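Local coordinates for protein hydroxyethylphosphonate dioxygenase (Streptomyces albus, PDB 6B9R) that probably cleaves 2-hydroxyethylphosphonate with molecular oxygen at a non-heme iron centre, giving hydroxymethylphosphonate and formate, at residues Pro77-Thr82 and Met116-Ser121; Gln84-Met89 and Ala396-Gly401; Leu130-Asp135 and Phe192-Ala197; Gly159-Tyr164 and Glu199-Leu204. All blocks are in the same frame, centred on the assembly; numbering follows the deposited sequence.

How the interactions relate
The four contacts form two touching pairs. Interactions 1 and 2 lie about 10 Å apart between centres, are buried, and both reach the second subunit; R87 on the strand of interaction 2 grips D81 and M116 of interaction 1. Their chemistry differs: interaction 1 joins two irregular loops through a carboxylate, a guanidinium and an amide, while interaction 2 is regular antiparallel strand pairing. Interactions 3 and 4, about 8 Å apart between centres, share the sheet of strands 161-167 and 190-194 near the substrate. Interaction 3 is only partly buried and relies on backbone bonds; interaction 4 is buried but has no hydrogen bond across it, mainly van der Waals packing and a CA-H...O contact.

Interaction 1 (Pro77-Thr82 and Met116-Ser121); sequences PIHNDT and MSRQAS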
loop_
_atom_site.group_PDB
_atom_site.type_symbol
_atom_site.label_atom_id
_atom_site.label_comp_id
_atom_site.label_asym_id
_atom_site.label_seq_id
_atom_site.Cartn_x
_atom_site.Cartn_y
_atom_site.Cartn_z
ATOM N N PRO A 77 6.486 -9.617 12.204
ATOM C CA PRO A 77 7.170 -9.587 10.912
ATOM C C PRO A 77 6.553 -10.629 9.989
ATOM O O PRO A 77 5.693 -11.415 10.385
ATOM C CB PRO A 77 8.612 -9.952 11.284
ATOM C CG PRO A 77 8.438 -10.876 12.466
ATOM C CD PRO A 77 7.282 -10.296 13.244
ATOM N N ILE A 78 7.014 -10.643 8.746
ATOM C CA ILE A 78 6.700 -11.738 7.854
ATOM C C ILE A 78 7.914 -12.655 7.778
ATOM O O ILE A 78 8.989 -12.347 8.290
ATOM C CB ILE A 78 6.243 -11.253 6.457
ATOM C CG1 ILE A 78 7.371 -10.560 5.693
ATOM C CG2 ILE A 78 5.014 -10.365 6.564
ATOM C CD1 ILE A 78 7.098 -10.515 4.171
ATOM N N HIS A 79 7.735 -13.815 7.165
ATOM C CA HIS A 79 8.813 -14.778 7.044
ATOM C C HIS A 79 9.637 -14.491 5.797
ATOM O O HIS A 79 9.134 -13.969 4.802
ATOM C CB HIS A 79 8.266 -16.202 6.966
ATOM C CG HIS A 79 7.483 -16.617 8.171
ATOM N ND1 HIS A 79 7.847 -17.689 8.957
ATOM C CD2 HIS A 79 6.348 -16.118 8.718
ATOM C CE1 HIS A 79 6.977 -17.825 9.941
ATOM N NE2 HIS A 79 6.059 -16.885 9.821
ATOM N N ASN A 80 10.915 -14.825 5.871
ATOM C CA ASN A 80 11.788 -14.867 4.708
ATOM C C ASN A 80 11.988 -16.341 4.393
ATOM O O ASN A 80 12.632 -17.061 5.166
ATOM C CB ASN A 80 13.121 -14.167 4.978
ATOM C CG ASN A 80 14.021 -14.134 3.733
ATOM O OD1 ASN A 80 14.016 -15.057 2.923
ATOM N ND2 ASN A 80 14.777 -13.059 3.575
ATOM N N ASP A 81 11.401 -16.802 3.291
ATOM C CA ASP A 81 11.612 -18.168 2.829
ATOM C C ASP A 81 12.371 -18.209 1.504
ATOM O O ASP A 81 12.401 -19.253 0.854
ATOM C CB ASP A 81 10.271 -18.915 2.728
ATOM C CG ASP A 81 9.271 -18.228 1.817
ATOM O OD1 ASP A 81 9.700 -17.453 0.942
ATOM O OD2 ASP A 81 8.050 -18.462 1.979
ATOM N N THR A 82 12.994 -17.094 1.108
ATOM C CA THR A 82 13.807 -17.001 -0.107
ATOM C C THR A 82 15.186 -16.438 0.246
ATOM O O THR A 82 15.565 -15.349 -0.201
ATOM C CB THR A 82 13.107 -16.125 -1.142
ATOM O OG1 THR A 82 11.702 -16.424 -1.154
ATOM C CG2 THR A 82 13.676 -16.368 -2.529
ATOM N N MET A 116 6.092 -20.473 -4.838
ATOM C CA MET A 116 5.419 -19.450 -4.046
ATOM C C MET A 116 6.353 -18.974 -2.946
ATOM O O MET A 116 7.381 -19.598 -2.668
ATOM C CB MET A 116 4.147 -19.977 -3.391
ATOM C CG MET A 116 3.032 -20.152 -4.320
ATOM S SD MET A 116 1.517 -20.674 -3.531
ATOM C CE MET A 116 1.703 -22.452 -3.602
ATOM N N SER A 117 5.956 -17.888 -2.280
ATOM C CA SER A 117 6.758 -17.335 -1.197
ATOM C C SER A 117 5.881 -16.547 -0.236
ATOM O O SER A 117 4.933 -15.876 -0.654
ATOM C CB SER A 117 7.863 -16.420 -1.737
ATOM O OG SER A 117 8.532 -15.736 -0.686
ATOM N N ARG A 118 6.227 -16.609 1.055
ATOM C CA ARG A 118 5.568 -15.770 2.049
ATOM C C ARG A 118 5.904 -14.294 1.882
ATOM O O ARG A 118 5.292 -13.452 2.547
ATOM C CB ARG A 118 5.954 -16.252 3.440
ATOM C CG ARG A 118 5.419 -17.655 3.740
ATOM C CD ARG A 118 6.057 -18.231 5.005
ATOM N NE ARG A 118 5.650 -19.618 5.245
ATOM C CZ ARG A 118 6.183 -20.679 4.641
ATOM N NH1 ARG A 118 7.140 -20.517 3.743
ATOM N NH2 ARG A 118 5.769 -21.905 4.946
ATOM N N GLN A 119 6.862 -13.971 1.025
ATOM C CA GLN A 119 7.254 -12.601 0.746
ATOM C C GLN A 119 6.459 -11.982 -0.397
ATOM O O GLN A 119 6.672 -10.808 -0.714
ATOM C CB GLN A 119 8.760 -12.562 0.434
ATOM C CG GLN A 119 9.624 -12.953 1.653
ATOM C CD GLN A 119 11.039 -13.386 1.297
ATOM O OE1 GLN A 119 11.300 -14.575 1.138
ATOM N NE2 GLN A 119 11.963 -12.422 1.192
ATOM N N ALA A 120 5.554 -12.735 -1.024
ATOM C CA ALA A 120 4.895 -12.285 -2.244
ATOM C C ALA A 120 3.473 -12.830 -2.305
ATOM O O ALA A 120 3.149 -13.844 -1.686
ATOM C CB ALA A 120 5.672 -12.731 -3.482
ATOM N N SER A 121 2.633 -12.186 -3.113
ATOM C CA SER A 121 1.215 -12.539 -3.172
ATOM C C SER A 121 0.868 -13.578 -4.236
ATOM O O SER A 121 -0.322 -13.881 -4.406
ATOM C CB SER A 121 0.364 -11.291 -3.423
ATOM O OG SER A 121 0.587 -10.817 -4.726
HETATM O O HOH W 1 15.081 -12.679 0.695
#
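D81 and R118 make the tight heart of this loop-to-loop contact. D81 OD2 takes two donors: R118 N at 2.8 Å, almost straight (172°) on the syn side, and R118 NH1 at 2.9 Å in a salt bridge on the anti lone pair. The carboxylate gets there because D81 CG sits between its own backbone N and carbonyl carbon (chi1 57°). Its other oxygen, OD1, accepts from S117 OG at 2.6 Å through the syn lone pair, so the carboxylate is fixed at both ends. Next to it the R118 chain runs extended past H79, with CD 3.6 Å from H79 CB. The H79 ring hands its NE2 to E72 of the second subunit.

The N80 and T82 side is looser. Q119 OE1 draws weak bonds from D81 N and T82 N, and T82 OG1 lies 3.0 Å from it; a water ties Q119 NE2 to N80 ND2 and T82 O. N80 is partly exposed here. R118, too, is partly exposed, and its NH1 also meets a glycerol.

Each loop folds back on itself as well: N80 OD1 accepts from T82 N in an Asx turn, and S117 OG from Q119 N in an ST turn, which overlaps the type I beta turn S117-A120.

Interaction 2 (Gln84-Met89 and Ala396-Gly401); sequences QGLRMM and AYVIPG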
loop_
_atom_site.group_PDB
_atom_site.type_symbol
_atom_site.label_atom_id
_atom_site.label_comp_id
_atom_site.label_asym_id
_atom_site.label_seq_id
_atom_site.Cartn_x
_atom_site.Cartn_y
_atom_site.Cartn_z
ATOM N N GLN A 84 18.284 -16.936 -0.557
ATOM C CA GLN A 84 19.229 -16.623 -1.627
ATOM C C GLN A 84 18.680 -15.618 -2.642
ATOM O O GLN A 84 19.371 -15.305 -3.621
ATOM C CB GLN A 84 19.656 -17.917 -2.336
ATOM C CG GLN A 84 20.253 -18.952 -1.360
ATOM C CD GLN A 84 20.773 -20.200 -2.052
ATOM O OE1 GLN A 84 20.361 -20.530 -3.162
ATOM N NE2 GLN A 84 21.697 -20.898 -1.394
ATOM N N GLY A 85 17.465 -15.100 -2.436
ATOM C CA GLY A 85 16.890 -14.107 -3.313
ATOM C C GLY A 85 16.164 -14.693 -4.508
ATOM O O GLY A 85 15.385 -13.988 -5.165
ATOM N N LEU A 86 16.408 -15.960 -4.798
ATOM C CA LEU A 86 15.719 -16.725 -5.824
ATOM C C LEU A 86 15.578 -18.131 -5.262
ATOM O O LEU A 86 16.492 -18.630 -4.602
ATOM C CB LEU A 86 16.503 -16.725 -7.152
ATOM C CG LEU A 86 15.870 -17.330 -8.418
ATOM C CD1 LEU A 86 16.365 -16.636 -9.715
ATOM C CD2 LEU A 86 16.138 -18.840 -8.510
ATOM N N ARG A 87 14.425 -18.751 -5.474
ATOM C CA ARG A 87 14.248 -20.132 -5.046
ATOM C C ARG A 87 13.509 -20.908 -6.126
ATOM O O ARG A 87 12.546 -20.405 -6.712
ATOM C CB ARG A 87 13.490 -20.225 -3.716
ATOM C CG ARG A 87 13.201 -21.654 -3.282
ATOM C CD ARG A 87 12.581 -21.724 -1.877
ATOM N NE ARG A 87 11.782 -20.545 -1.528
ATOM C CZ ARG A 87 10.527 -20.330 -1.916
ATOM N NH1 ARG A 87 9.893 -21.203 -2.691
ATOM N NH2 ARG A 87 9.903 -19.228 -1.528
ATOM N N MET A 88 13.965 -22.129 -6.383
ATOM C CA MET A 88 13.352 -22.990 -7.379
ATOM C C MET A 88 12.451 -24.006 -6.698
ATOM O O MET A 88 12.699 -24.425 -5.564
ATOM C CB MET A 88 14.412 -23.714 -8.217
ATOM C CG MET A 88 15.399 -22.756 -8.842
ATOM S SD MET A 88 16.720 -23.556 -9.775
ATOM C CE MET A 88 17.462 -22.074 -10.455
ATOM N N MET A 89 11.411 -24.408 -7.415
ATOM C CA MET A 89 10.549 -25.505 -7.016
ATOM C C MET A 89 10.547 -26.554 -8.120
ATOM O O MET A 89 10.516 -26.212 -9.307
ATOM C CB MET A 89 9.136 -25.003 -6.756
ATOM C CG MET A 89 8.213 -26.080 -6.225
ATOM S SD MET A 89 6.596 -25.399 -5.857
ATOM C CE MET A 89 5.808 -26.880 -5.225
ATOM N N ALA A 396 10.280 -20.956 -10.427
ATOM C CA ALA A 396 11.124 -20.212 -9.502
ATOM C C ALA A 396 10.418 -18.936 -9.074
ATOM O O ALA A 396 9.581 -18.387 -9.796
ATOM C CB ALA A 396 12.490 -19.872 -10.111
ATOM N N TYR A 397 10.770 -18.480 -7.878
ATOM C CA TYR A 397 10.331 -17.206 -7.344
ATOM C C TYR A 397 11.555 -16.323 -7.133
ATOM O O TYR A 397 12.586 -16.804 -6.651
ATOM C CB TYR A 397 9.580 -17.389 -6.022
ATOM C CG TYR A 397 9.467 -16.083 -5.311
ATOM C CD1 TYR A 397 8.642 -15.077 -5.807
ATOM C CD2 TYR A 397 10.222 -15.825 -4.176
ATOM C CE1 TYR A 397 8.554 -13.859 -5.178
ATOM C CE2 TYR A 397 10.139 -14.604 -3.534
ATOM C CZ TYR A 397 9.302 -13.629 -4.036
ATOM O OH TYR A 397 9.231 -12.409 -3.407
ATOM N N VAL A 398 11.446 -15.039 -7.503
ATOM C CA VAL A 398 12.539 -14.074 -7.411
ATOM C C VAL A 398 12.038 -12.822 -6.701
ATOM O O VAL A 398 11.004 -12.265 -7.086
ATOM C CB VAL A 398 13.090 -13.693 -8.801
ATOM C CG1 VAL A 398 14.462 -13.021 -8.668
ATOM C CG2 VAL A 398 13.146 -14.920 -9.750
ATOM N N ILE A 399 12.766 -12.375 -5.674
ATOM C CA ILE A 399 12.402 -11.144 -4.967
ATOM C C ILE A 399 12.772 -9.945 -5.832
ATOM O O ILE A 399 13.595 -10.073 -6.759
ATOM C CB ILE A 399 13.080 -11.040 -3.584
ATOM C CG1 ILE A 399 14.592 -10.785 -3.714
ATOM C CG2 ILE A 399 12.741 -12.256 -2.731
ATOM C CD1 ILE A 399 15.294 -10.467 -2.343
ATOM N N PRO A 400 12.195 -8.768 -5.565
ATOM C CA PRO A 400 12.619 -7.558 -6.284
ATOM C C PRO A 400 14.121 -7.323 -6.159
ATOM O O PRO A 400 14.743 -7.659 -5.151
ATOM C CB PRO A 400 11.834 -6.438 -5.588
ATOM C CG PRO A 400 10.633 -7.116 -5.007
ATOM C CD PRO A 400 11.102 -8.500 -4.612
ATOM N N GLY A 401 14.695 -6.720 -7.196
ATOM C CA GLY A 401 16.056 -6.226 -7.146
ATOM C C GLY A 401 17.134 -7.196 -7.586
ATOM O O GLY A 401 18.307 -6.805 -7.632
#
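R87 and Y397 form the hydrogen-bonded pair at the centre of this antiparallel ladder. R87 N reaches Y397 O at 2.9 Å and Y397 N returns to R87 O at the same 2.9 Å, both close to straight. A third backbone bond, I399 N to G85 O at 3.1 Å, carries the pairing past the end of the strand into the loop, its donor tilted 23° from the carbonyl plane. Between these rungs come CA-H...O contacts, L86 CA to Y397 O and A396 CA to R87 O (3.1 Å).

The apolar contacts belong to the face that carries L86, M88, A396 and V398. With CG anti to the backbone N (chi1 -173°), L86 reaches both neighbours across the way: CD1 lies 3.6 Å from V398 CG2, and CD2 lies against A396 CB. M88 CG meets the same methyl at 4.3 Å. V377 of strand 375-381 packs onto L86 and M88 from beyond.

Polar and aromatic groups take the other face. R87 NH2 passes obliquely by Y397 CD2 at 4.3 Å, but its real anchors are M116 O and D81; Y397 OH is bonded to H364. Strand 86-89 is thus sewn onto the edge of its sheet by backbone bonds, greasy on one side, while the other offers a guanidinium that ties the sheet to the neighbouring loops.

Interaction 3 (Leu130-Asp135 and Phe192-Ala197); sequences LRVVED and FTARSA. With 2HE ((2-hydroxyethyl)phosphonic acid), chain F.
A194 N gives the shorter of the two direct backbone bonds, 2.8 Å and almost straight (176°) to R131 O; in return A194 O accepts from V133 N at 2.9 Å. Together they make a single beta bridge at V132 and A194, the two backbones running the same way, which fastens the loop after strand 123-129 to the end of strand 190-194 in a cupin-type barrel. V132 CA adds a CA-H...O contact to A194 O, and a water joins R131 N to F192 O.

Side chains close both flanks. V132 CG2 lies 4.0 Å from A197 CB at the more exposed end of the contact. On the buried flank V133 crosses T193 at about a right angle, CG2 coming to 3.4 Å from T193 OG1. That hydroxyl sits between the backbone N and the carbonyl carbon (chi1 63°), and its polar partner is Y164 OH. The R131 guanidinium turns away to R103 O, the carbonyl of a substrate-pocket residue.

Strand 190-194 also supplies H190 to the iron. F192, on the same strand, belongs to the pocket: its ring edge faces the bound 2-hydroxyethylphosphonate, with F192 CE1 3.4 Å from hydroxyl O4.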
loop_
_atom_site.group_PDB
_atom_site.type_symbol
_atom_site.label_atom_id
_atom_site.label_comp_id
_atom_site.label_asym_id
_atom_site.label_seq_id
_atom_site.Cartn_x
_atom_site.Cartn_y
_atom_site.Cartn_z
ATOM N N LEU A 130 -9.823 -31.473 -16.803
ATOM C CA LEU A 130 -10.240 -32.868 -16.849
ATOM C C LEU A 130 -11.621 -33.059 -17.462
ATOM O O LEU A 130 -12.031 -34.205 -17.667
ATOM C CB LEU A 130 -10.226 -33.478 -15.442
ATOM C CG LEU A 130 -8.945 -33.307 -14.629
ATOM C CD1 LEU A 130 -9.114 -33.901 -13.219
ATOM C CD2 LEU A 130 -7.759 -33.920 -15.362
ATOM N N ARG A 131 -12.349 -31.979 -17.733
ATOM C CA ARG A 131 -13.676 -32.056 -18.330
ATOM C C ARG A 131 -13.547 -31.744 -19.817
ATOM O O ARG A 131 -13.026 -30.686 -20.190
ATOM C CB ARG A 131 -14.649 -31.092 -17.648
ATOM C CG ARG A 131 -16.068 -31.104 -18.210
ATOM C CD ARG A 131 -16.742 -32.472 -18.064
ATOM N NE ARG A 131 -16.707 -32.992 -16.693
ATOM C CZ ARG A 131 -17.551 -32.631 -15.728
ATOM N NH1 ARG A 131 -18.498 -31.732 -15.968
ATOM N NH2 ARG A 131 -17.442 -33.163 -14.514
ATOM N N VAL A 132 -14.037 -32.653 -20.655
ATOM C CA VAL A 132 -13.928 -32.547 -22.107
ATOM C C VAL A 132 -15.291 -32.177 -22.677
ATOM O O VAL A 132 -16.295 -32.828 -22.364
ATOM C CB VAL A 132 -13.425 -33.865 -22.721
ATOM C CG1 VAL A 132 -13.569 -33.835 -24.236
ATOM C CG2 VAL A 132 -11.979 -34.115 -22.323
ATOM N N VAL A 133 -15.329 -31.139 -23.511
ATOM C CA VAL A 133 -16.565 -30.701 -24.136
ATOM C C VAL A 133 -16.473 -30.934 -25.642
ATOM O O VAL A 133 -15.389 -31.072 -26.220
ATOM C CB VAL A 133 -16.885 -29.223 -23.847
ATOM C CG1 VAL A 133 -17.136 -29.002 -22.348
ATOM C CG2 VAL A 133 -15.768 -28.330 -24.391
ATOM N N GLU A 134 -17.638 -30.952 -26.282
ATOM C CA GLU A 134 -17.733 -31.160 -27.719
ATOM C C GLU A 134 -18.225 -29.932 -28.472
ATOM O O GLU A 134 -18.405 -30.001 -29.695
ATOM C CB GLU A 134 -18.644 -32.358 -28.016
ATOM C CG GLU A 134 -18.078 -33.679 -27.526
ATOM C CD GLU A 134 -18.897 -34.871 -27.966
ATOM O OE1 GLU A 134 -20.145 -34.783 -27.959
ATOM O OE2 GLU A 134 -18.287 -35.900 -28.326
ATOM N N ASP A 135 -18.460 -28.819 -27.784
ATOM C CA ASP A 135 -18.797 -27.564 -28.439
ATOM C C ASP A 135 -18.206 -26.424 -27.625
ATOM O O ASP A 135 -17.643 -26.632 -26.547
ATOM C CB ASP A 135 -20.314 -27.390 -28.619
ATOM C CG ASP A 135 -21.083 -27.432 -27.303
ATOM O OD1 ASP A 135 -20.673 -26.770 -26.317
ATOM O OD2 ASP A 135 -22.124 -28.125 -27.263
ATOM N N PHE A 192 -12.879 -23.563 -17.087
ATOM C CA PHE A 192 -12.038 -24.079 -18.162
ATOM C C PHE A 192 -12.418 -25.520 -18.467
ATOM O O PHE A 192 -12.664 -26.309 -17.552
ATOM C CB PHE A 192 -10.548 -24.056 -17.809
ATOM C CG PHE A 192 -10.052 -22.742 -17.317
ATOM C CD1 PHE A 192 -10.127 -22.426 -15.964
ATOM C CD2 PHE A 192 -9.483 -21.827 -18.191
ATOM C CE1 PHE A 192 -9.647 -21.212 -15.480
ATOM C CE2 PHE A 192 -8.989 -20.604 -17.713
ATOM C CZ PHE A 192 -9.083 -20.299 -16.355
ATOM N N THR A 193 -12.461 -25.859 -19.757
ATOM C CA THR A 193 -12.648 -27.227 -20.220
ATOM C C THR A 193 -11.634 -27.524 -21.320
ATOM O O THR A 193 -10.959 -26.625 -21.828
ATOM C CB THR A 193 -14.066 -27.458 -20.765
ATOM O OG1 THR A 193 -14.262 -26.627 -21.913
ATOM C CG2 THR A 193 -15.128 -27.122 -19.716
ATOM N N ALA A 194 -11.539 -28.797 -21.705
ATOM C CA ALA A 194 -10.716 -29.219 -22.835
ATOM C C ALA A 194 -11.612 -29.519 -24.028
ATOM O O ALA A 194 -12.643 -30.182 -23.879
ATOM C CB ALA A 194 -9.880 -30.457 -22.492
ATOM N N ARG A 195 -11.214 -29.042 -25.209
ATOM C CA ARG A 195 -11.936 -29.368 -26.434
ATOM C C ARG A 195 -11.625 -30.766 -26.941
ATOM O O ARG A 195 -12.307 -31.241 -27.855
ATOM C CB ARG A 195 -11.613 -28.355 -27.540
ATOM C CG ARG A 195 -12.237 -26.993 -27.316
ATOM C CD ARG A 195 -12.174 -26.114 -28.560
ATOM N NE ARG A 195 -10.816 -25.940 -29.072
ATOM C CZ ARG A 195 -9.901 -25.145 -28.522
ATOM N NH1 ARG A 195 -8.695 -25.046 -29.070
ATOM N NH2 ARG A 195 -10.179 -24.461 -27.409
ATOM N N SER A 196 -10.616 -31.425 -26.390
ATOM C CA SER A 196 -10.224 -32.737 -26.868
ATOM C C SER A 196 -9.669 -33.543 -25.708
ATOM O O SER A 196 -9.079 -32.991 -24.776
ATOM C CB SER A 196 -9.186 -32.637 -27.996
ATOM O OG SER A 196 -8.597 -33.897 -28.256
ATOM N N ALA A 197 -9.868 -34.854 -25.772
ATOM C CA ALA A 197 -9.251 -35.766 -24.822
ATOM C C ALA A 197 -7.912 -36.297 -25.311
ATOM O O ALA A 197 -7.298 -37.119 -24.623
ATOM C CB ALA A 197 -10.194 -36.936 -24.528
HETATM O O3 2HE F . -10.364 -20.764 -10.063
HETATM P P 2HE F . -10.716 -22.183 -10.330
HETATM O O1 2HE F . -12.315 -22.365 -10.366
HETATM O O2 2HE F . -10.083 -23.169 -9.217
HETATM C CA 2HE F . -10.017 -22.555 -11.956
HETATM C CB 2HE F . -8.662 -21.857 -12.033
HETATM O O4 2HE F . -8.806 -20.450 -12.284
HETATM O O HOH W 2 -11.929 -28.973 -16.868
#

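Interaction 4 (Gly159-Tyr164 and Glu199-Leu204); sequences GPVNYY and EPAYIL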
loop_
_atom_site.group_PDB
_atom_site.type_symbol
_atom_site.label_atom_id
_atom_site.label_comp_id
_atom_site.label_asym_id
_atom_site.label_seq_id
_atom_site.Cartn_x
_atom_site.Cartn_y
_atom_site.Cartn_z
ATOM N N GLY A 159 -2.539 -26.030 -25.087
ATOM C CA GLY A 159 -3.437 -26.975 -25.699
ATOM C C GLY A 159 -4.822 -26.401 -25.902
ATOM O O GLY A 159 -5.066 -25.211 -25.668
ATOM N N PRO A 160 -5.758 -27.244 -26.353
ATOM C CA PRO A 160 -7.107 -26.771 -26.740
ATOM C C PRO A 160 -8.031 -26.582 -25.543
ATOM O O PRO A 160 -8.960 -27.356 -25.292
ATOM C CB PRO A 160 -7.580 -27.880 -27.689
ATOM C CG PRO A 160 -6.916 -29.119 -27.143
ATOM C CD PRO A 160 -5.556 -28.669 -26.670
ATOM N N VAL A 161 -7.773 -25.518 -24.782
ATOM C CA VAL A 161 -8.544 -25.171 -23.594
ATOM C C VAL A 161 -9.628 -24.171 -23.973
ATOM O O VAL A 161 -9.361 -23.200 -24.697
ATOM C CB VAL A 161 -7.627 -24.594 -22.501
ATOM C CG1 VAL A 161 -8.461 -24.079 -21.331
ATOM C CG2 VAL A 161 -6.616 -25.655 -22.029
ATOM N N ASN A 162 -10.848 -24.401 -23.492
ATOM C CA ASN A 162 -11.917 -23.412 -23.603
ATOM C C ASN A 162 -11.958 -22.574 -22.330
ATOM O O ASN A 162 -11.925 -23.120 -21.223
ATOM C CB ASN A 162 -13.277 -24.081 -23.827
ATOM C CG ASN A 162 -13.535 -24.399 -25.279
ATOM O OD1 ASN A 162 -12.722 -24.079 -26.149
ATOM N ND2 ASN A 162 -14.676 -25.027 -25.556
ATOM N N TYR A 163 -12.049 -21.254 -22.498
ATOM C CA TYR A 163 -12.131 -20.293 -21.406
ATOM C C TYR A 163 -13.559 -19.763 -21.320
ATOM O O TYR A 163 -14.093 -19.240 -22.303
ATOM C CB TYR A 163 -11.151 -19.141 -21.613
ATOM C CG TYR A 163 -11.168 -18.123 -20.496
ATOM C CD1 TYR A 163 -10.976 -18.518 -19.182
ATOM C CD2 TYR A 163 -11.379 -16.773 -20.750
ATOM C CE1 TYR A 163 -10.989 -17.606 -18.149
ATOM C CE2 TYR A 163 -11.408 -15.847 -19.703
ATOM C CZ TYR A 163 -11.205 -16.274 -18.419
ATOM O OH TYR A 163 -11.222 -15.366 -17.386
ATOM N N TYR A 164 -14.172 -19.907 -20.153
ATOM C CA TYR A 164 -15.529 -19.439 -19.904
ATOM C C TYR A 164 -15.489 -18.314 -18.885
ATOM O O TYR A 164 -14.750 -18.390 -17.901
ATOM C CB TYR A 164 -16.412 -20.575 -19.384
ATOM C CG TYR A 164 -16.423 -21.789 -20.276
ATOM C CD1 TYR A 164 -15.395 -22.722 -20.224
ATOM C CD2 TYR A 164 -17.463 -22.003 -21.171
ATOM C CE1 TYR A 164 -15.396 -23.831 -21.048
ATOM C CE2 TYR A 164 -17.476 -23.106 -22.001
ATOM C CZ TYR A 164 -16.445 -24.020 -21.929
ATOM O OH TYR A 164 -16.457 -25.119 -22.748
ATOM N N GLU A 199 -4.939 -34.513 -26.547
ATOM C CA GLU A 199 -3.687 -33.809 -26.331
ATOM C C GLU A 199 -3.717 -33.105 -24.984
ATOM O O GLU A 199 -4.791 -32.888 -24.413
ATOM C CB GLU A 199 -3.416 -32.800 -27.458
ATOM C CG GLU A 199 -4.620 -32.017 -27.906
ATOM C CD GLU A 199 -4.271 -31.008 -28.979
ATOM O OE1 GLU A 199 -3.184 -30.395 -28.883
ATOM O OE2 GLU A 199 -5.077 -30.837 -29.916
ATOM N N PRO A 200 -2.551 -32.773 -24.430
ATOM C CA PRO A 200 -2.526 -32.075 -23.139
ATOM C C PRO A 200 -3.316 -30.775 -23.197
ATOM O O PRO A 200 -3.232 -30.015 -24.165
ATOM C CB PRO A 200 -1.033 -31.819 -22.905
ATOM C CG PRO A 200 -0.338 -32.892 -23.708
ATOM C CD PRO A 200 -1.194 -33.115 -24.904
ATOM N N ALA A 201 -4.100 -30.528 -22.150
ATOM C CA ALA A 201 -4.909 -29.314 -22.055
ATOM C C ALA A 201 -4.824 -28.827 -20.619
ATOM O O ALA A 201 -5.407 -29.447 -19.725
ATOM C CB ALA A 201 -6.361 -29.570 -22.463
ATOM N N TYR A 202 -4.078 -27.747 -20.393
ATOM C CA TYR A 202 -3.894 -27.252 -19.036
ATOM C C TYR A 202 -3.568 -25.767 -19.083
ATOM O O TYR A 202 -3.386 -25.181 -20.151
ATOM C CB TYR A 202 -2.815 -28.048 -18.297
ATOM C CG TYR A 202 -1.417 -27.997 -18.888
ATOM C CD1 TYR A 202 -1.013 -28.914 -19.852
ATOM C CD2 TYR A 202 -0.492 -27.059 -18.451
ATOM C CE1 TYR A 202 0.264 -28.883 -20.379
ATOM C CE2 TYR A 202 0.790 -27.020 -18.978
ATOM C CZ TYR A 202 1.162 -27.933 -19.941
ATOM O OH TYR A 202 2.440 -27.907 -20.465
ATOM N N ILE A 203 -3.534 -25.150 -17.898
ATOM C CA ILE A 203 -3.228 -23.734 -17.769
ATOM C C ILE A 203 -2.203 -23.541 -16.661
ATOM O O ILE A 203 -2.068 -24.357 -15.749
ATOM C CB ILE A 203 -4.477 -22.874 -17.479
ATOM C CG1 ILE A 203 -5.075 -23.216 -16.101
ATOM C CG2 ILE A 203 -5.512 -23.000 -18.608
ATOM C CD1 ILE A 203 -6.358 -22.462 -15.800
ATOM N N LEU A 204 -1.475 -22.446 -16.765
ATOM C CA LEU A 204 -0.753 -21.878 -15.633
ATOM C C LEU A 204 -1.621 -20.720 -15.169
ATOM O O LEU A 204 -1.650 -19.663 -15.805
ATOM C CB LEU A 204 0.658 -21.440 -16.013
ATOM C CG LEU A 204 1.749 -22.528 -16.047
ATOM C CD1 LEU A 204 2.022 -23.090 -14.652
ATOM C CD2 LEU A 204 1.407 -23.661 -17.005
#
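G159 comes up against P200 first. Its CA lies 3.4 Å from P200 O in a nearly straight CA-H...O contact (166° at the hydrogen). With no side chain and a positive phi, G159 brings its backbone in close, its CA 4.6 Å from that of A201.

P160 follows and crosses E199 obliquely, its CG and CD lying against the carboxylate carbon, CD 3.5 Å from E199 CD. A chi1 of 42° tucks E199 CG over its own backbone, and the extended chain beyond carries the carboxylate to the proline. P160 is also the centre of an inverse gamma turn, closed by V161 N on G159 O at 2.9 Å, which bends the chain into strand 161-167.

V161 does most of the packing beyond the turn, and its two methyls divide the work. CG2 sits over the backbone at A201 and Y202, 3.7 Å from Y202 N and 3.9 Å from A201 CB; CG1 meets I203 CG2 at 4.2 Å, the two side chains at about a right angle. M129 of strand 123-129 lies against both V161 and I203.

From N162 on the strand leaves 199-204 and continues between its neighbours 190-194 and 170-175. Strands 161-167 and 202-208, from different sheets, thus draw together here. The E199-P200 end lies at the surface; at the V161-I203 end the nearest atoms of the I203 side chain and the bound substrate are about 4 Å apart, consistent with the barrel interior of a cupin fold.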